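Local coordinates for protein branched-chain amino acid aminotransferase (PDB 5CE8) that probably transfers the amino group of leucine, isoleucine or valine to 2-oxoglutarate, using pyridoxal 5'-phosphate as cofactor, at residues 248-253 and 271-276; 14-19 and 89-94. One frame throughout, in Å; residues are numbered along the deposited sequence.

Contact 1: 248-253 and 271-276; sequences ELYAAD and DGRVLQ
Tyr250 and Arg273 form an offset cation-pi stack where helix 246-250 meets the hairpin of strands 265-270 and 273-274, in the mixed sheet of this class-IV aminotransferase. Ring and guanidinium planes lie 26° apart, and Arg273 CZ stands 4.0 Å from the centroid of the Tyr250 ring. A bend at chi2 (82°) carries Arg273 CD over the same face, adding a CH-pi contact. The guanidinium is fixed within its own plane by Arg273 NH1 donating to Asp271 O at 2.8 Å, while NE and NH2 reach Lys72 O and Ile73 O of the second subunit. At the edge of the ring, Tyr250 OH donates to the anti lone pair of Asp271 OD2 at 2.5 Å, a short bond; Arg246 forms a salt bridge with the same carboxylate oxygen. Leu275, buried like Tyr250, lays its CD2 3.5 Å from Ala252 O. The exposed side is more loosely joined: Asp253 takes part through its backbone carbonyl, its carboxylate being turned to Arg207 N, and a water accepts from Gln276 N and donates to Asp253 O. That carbonyl also takes Gln276 NE2 at 3.0 Å, a nearly straight bond (165°) arriving from above the carbonyl plane.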
# COMPACT_ATOMS: atom_id res chain seq x y z
N GLU A 248 17.26 11.96 -1.51
CA GLU A 248 18.55 11.89 -0.80
C GLU A 248 19.57 11.28 -1.73
O GLU A 248 20.75 11.59 -1.63
CB GLU A 248 18.46 11.04 0.48
CG GLU A 248 17.51 11.64 1.49
CD GLU A 248 17.27 10.73 2.65
OE1 GLU A 248 17.09 9.50 2.41
OE2 GLU A 248 17.19 11.27 3.82
N LEU A 249 19.15 10.45 -2.66
CA LEU A 249 20.14 9.90 -3.60
C LEU A 249 20.63 11.04 -4.62
O LEU A 249 21.86 11.19 -4.95
CB LEU A 249 19.50 8.82 -4.43
CG LEU A 249 20.11 7.41 -4.52
CD1 LEU A 249 19.51 6.76 -5.76
CD2 LEU A 249 21.62 7.36 -4.56
N TYR A 250 19.63 11.71 -5.18
CA TYR A 250 19.78 12.82 -6.14
C TYR A 250 20.69 13.91 -5.58
O TYR A 250 21.42 14.54 -6.35
CB TYR A 250 18.42 13.38 -6.48
CG TYR A 250 17.55 12.63 -7.51
CD1 TYR A 250 17.87 11.33 -7.97
CD2 TYR A 250 16.44 13.21 -7.98
CE1 TYR A 250 17.06 10.68 -8.91
CE2 TYR A 250 15.59 12.60 -8.85
CZ TYR A 250 15.95 11.33 -9.37
OH TYR A 250 15.10 10.76 -10.25
N ALA A 251 20.52 14.22 -4.30
CA ALA A 251 21.22 15.23 -3.50
C ALA A 251 22.43 14.76 -2.75
O ALA A 251 23.06 15.52 -2.04
CB ALA A 251 20.23 15.83 -2.49
N ALA A 252 22.77 13.48 -2.80
CA ALA A 252 23.91 13.01 -2.05
C ALA A 252 25.21 13.67 -2.47
O ALA A 252 25.40 13.97 -3.64
CB ALA A 252 24.11 11.46 -2.25
N ASP A 253 26.12 13.81 -1.51
CA ASP A 253 27.52 14.15 -1.77
C ASP A 253 28.28 13.07 -2.50
O ASP A 253 29.13 13.37 -3.34
CB ASP A 253 28.23 14.49 -0.45
CG ASP A 253 27.55 15.67 0.29
OD1 ASP A 253 27.06 16.57 -0.40
OD2 ASP A 253 27.45 15.66 1.54
N ASP A 271 20.00 8.97 -12.64
CA ASP A 271 18.89 9.61 -13.45
C ASP A 271 19.39 10.89 -14.04
O ASP A 271 18.70 11.89 -13.94
CB ASP A 271 17.53 9.82 -12.76
CG ASP A 271 16.95 8.55 -12.06
OD1 ASP A 271 17.46 7.48 -12.27
OD2 ASP A 271 15.99 8.65 -11.29
N GLY A 272 20.60 10.89 -14.62
CA GLY A 272 21.23 12.12 -15.19
C GLY A 272 21.87 13.13 -14.23
O GLY A 272 22.64 13.93 -14.64
N ARG A 273 21.60 13.03 -12.94
CA ARG A 273 22.17 13.87 -11.87
C ARG A 273 23.58 13.34 -11.54
O ARG A 273 23.77 12.23 -10.97
CB ARG A 273 21.35 13.82 -10.59
CG ARG A 273 20.16 14.79 -10.32
CD ARG A 273 18.95 14.28 -11.00
NE ARG A 273 17.64 14.84 -10.82
CZ ARG A 273 16.64 14.43 -11.63
NH1 ARG A 273 16.89 13.49 -12.55
NH2 ARG A 273 15.38 14.85 -11.52
N VAL A 274 24.55 14.19 -11.85
CA VAL A 274 25.96 13.92 -11.66
C VAL A 274 26.34 13.87 -10.20
O VAL A 274 25.83 14.65 -9.42
CB VAL A 274 26.85 14.90 -12.43
CG1 VAL A 274 28.36 14.72 -12.04
CG2 VAL A 274 26.59 14.66 -13.93
N LEU A 275 27.16 12.89 -9.80
CA LEU A 275 27.72 12.91 -8.45
C LEU A 275 29.19 12.75 -8.64
O LEU A 275 29.62 11.91 -9.44
CB LEU A 275 27.13 11.82 -7.52
CG LEU A 275 25.60 11.61 -7.54
CD1 LEU A 275 25.30 10.29 -6.85
CD2 LEU A 275 24.76 12.69 -6.87
N GLN A 276 29.97 13.50 -7.85
CA GLN A 276 31.45 13.36 -7.78
C GLN A 276 31.89 11.92 -7.46
O GLN A 276 31.23 11.24 -6.66
CB GLN A 276 32.04 14.31 -6.68
CG GLN A 276 31.99 13.70 -5.24
CD GLN A 276 32.65 14.46 -4.09
OE1 GLN A 276 33.89 14.80 -4.11
NE2 GLN A 276 31.85 14.66 -3.00
O HOH W 1 28.40 14.92 -5.66

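Contact 2: 14-19 and 89-94; sequences KVWLDG and VVETVR
Contact 2 is a compact helix-on-strand packing in which helix 82-95 lies against strand 14-17, next to the edge of the antiparallel sheet. The axes of strand 14-17 and of helix residues 89-94 approach to 8.0 Å, with 158° between their N-to-C directions, so the elements run nearly antiparallel, and Thr92 carries most of the touching from the helix side. Its two branches divide the work. Thr92 OG1 lies 3.4 Å from Trp16 CB, a van der Waals approach to an aliphatic carbon; the hydroxyl's hydrogen bond goes to Ala88 O, one turn earlier in the helix. Thr92 CG2, anti to the backbone N, is turned to the strand backbone and rests 3.6 Å from Lys14 O. The side chains of Trp16 and Thr92 cross at about a right angle. Farther out, Trp16 NE1 and Glu91 OE1 are 4.2 Å apart and joined through a water lying in the indole plane: Trp16 NE1 donates to it at 3.2 Å, and it donates to Glu91 OE1 at 3.3 Å, both long bonds. Tyr80 meets the Trp16 ring edge-to-face. Strand 14-17 runs between strands 20-23 and 125-132; Leu21 touches both Trp16 and Thr92, while Val89 and Val93 pack on Ile104 and Leu102 of strand 102-109.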
# COMPACT_ATOMS: atom_id res chain seq x y z
N LYS A 14 37.14 -28.40 -13.10
CA LYS A 14 36.47 -29.32 -12.16
C LYS A 14 35.50 -28.49 -11.32
O LYS A 14 35.82 -27.37 -11.00
CB LYS A 14 37.50 -29.95 -11.20
CG LYS A 14 38.41 -31.11 -11.71
CD LYS A 14 37.71 -32.23 -12.42
CE LYS A 14 38.85 -33.23 -12.77
NZ LYS A 14 38.36 -34.39 -13.55
N VAL A 15 34.33 -29.05 -11.02
CA VAL A 15 33.26 -28.45 -10.24
C VAL A 15 32.84 -29.48 -9.20
O VAL A 15 32.80 -30.69 -9.44
CB VAL A 15 32.04 -28.11 -11.17
CG1 VAL A 15 30.78 -27.82 -10.35
CG2 VAL A 15 32.36 -26.90 -12.14
N TRP A 16 32.54 -29.01 -8.02
CA TRP A 16 32.10 -29.90 -6.97
C TRP A 16 30.60 -30.05 -7.05
O TRP A 16 29.80 -29.09 -7.09
CB TRP A 16 32.64 -29.37 -5.64
CG TRP A 16 32.54 -30.12 -4.38
CD1 TRP A 16 33.58 -30.69 -3.74
CD2 TRP A 16 31.43 -30.19 -3.46
NE1 TRP A 16 33.16 -31.18 -2.55
CE2 TRP A 16 31.87 -30.88 -2.33
CE3 TRP A 16 30.14 -29.77 -3.49
CZ2 TRP A 16 31.06 -31.13 -1.23
CZ3 TRP A 16 29.34 -30.02 -2.36
CH2 TRP A 16 29.78 -30.71 -1.29
N LEU A 17 30.21 -31.31 -7.01
CA LEU A 17 28.87 -31.68 -7.05
C LEU A 17 28.66 -32.78 -6.03
O LEU A 17 29.19 -33.88 -6.16
CB LEU A 17 28.62 -32.13 -8.45
CG LEU A 17 27.19 -32.48 -8.80
CD1 LEU A 17 26.27 -31.52 -8.13
CD2 LEU A 17 26.93 -32.44 -10.30
N ASP A 18 27.93 -32.47 -4.98
CA ASP A 18 27.66 -33.44 -3.96
C ASP A 18 28.82 -34.30 -3.47
O ASP A 18 28.77 -35.57 -3.39
CB ASP A 18 26.48 -34.27 -4.40
CG ASP A 18 25.15 -33.56 -4.12
OD1 ASP A 18 25.16 -32.52 -3.46
OD2 ASP A 18 24.13 -34.05 -4.58
N GLY A 19 29.86 -33.60 -3.09
CA GLY A 19 31.02 -34.25 -2.55
C GLY A 19 31.93 -34.92 -3.55
O GLY A 19 32.75 -35.66 -3.10
N VAL A 89 34.96 -25.86 -1.17
CA VAL A 89 35.53 -24.77 -1.98
C VAL A 89 37.03 -24.85 -2.19
O VAL A 89 37.54 -24.66 -3.31
CB VAL A 89 35.26 -23.38 -1.38
CG1 VAL A 89 36.09 -22.35 -2.06
CG2 VAL A 89 33.78 -22.99 -1.48
N VAL A 90 37.74 -24.95 -1.07
CA VAL A 90 39.18 -24.99 -1.06
C VAL A 90 39.75 -26.11 -1.96
O VAL A 90 40.72 -25.85 -2.72
CB VAL A 90 39.73 -25.00 0.40
CG1 VAL A 90 41.12 -25.58 0.50
CG2 VAL A 90 39.68 -23.61 0.95
N GLU A 91 39.09 -27.27 -1.97
CA GLU A 91 39.45 -28.37 -2.87
C GLU A 91 39.12 -28.11 -4.27
O GLU A 91 39.87 -28.51 -5.13
CB GLU A 91 38.76 -29.66 -2.46
CG GLU A 91 39.24 -30.20 -1.12
CD GLU A 91 38.14 -30.95 -0.37
OE1 GLU A 91 37.12 -31.25 -1.02
OE2 GLU A 91 38.26 -31.23 0.85
N THR A 92 38.00 -27.43 -4.56
CA THR A 92 37.69 -27.11 -5.97
C THR A 92 38.70 -26.14 -6.59
O THR A 92 39.14 -26.31 -7.77
CB THR A 92 36.28 -26.48 -6.10
OG1 THR A 92 35.39 -27.33 -5.41
CG2 THR A 92 35.82 -26.31 -7.55
N VAL A 93 39.07 -25.13 -5.81
CA VAL A 93 40.10 -24.24 -6.27
C VAL A 93 41.40 -25.04 -6.52
O VAL A 93 42.01 -24.92 -7.62
CB VAL A 93 40.26 -23.03 -5.31
CG1 VAL A 93 41.30 -22.11 -5.83
CG2 VAL A 93 38.91 -22.26 -5.12
N ARG A 94 41.79 -25.83 -5.53
CA ARG A 94 43.04 -26.60 -5.63
C ARG A 94 43.06 -27.57 -6.81
O ARG A 94 44.02 -27.60 -7.60
CB ARG A 94 43.26 -27.39 -4.35
CG ARG A 94 43.90 -26.62 -3.27
CD ARG A 94 44.38 -27.60 -2.25
NE ARG A 94 44.82 -26.87 -1.09
CZ ARG A 94 44.51 -27.13 0.18
NH1 ARG A 94 43.74 -28.18 0.54
NH2 ARG A 94 45.02 -26.31 1.09
O HOH W 2 34.27 -32.34 0.21

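How the contacts relate
The two contacts share no secondary-structure element and lie on opposite sides of the chain's centre, with their own centres about 43 Å apart. Contact 1 belongs to the mixed sheet, contact 2 to the antiparallel one. Contact 1 buries 402 Å² against 169 Å² in contact 2; four of its eight touching residues are buried and two exposed, against three of five buried and one exposed in contact 2. Their chemistry differs: direct hydrogen bonds and a cation-pi stack join the segments near other subunits in contact 1, while contact 2, untouched by other chains of the assembly, relies on van der Waals packing and one water bridge.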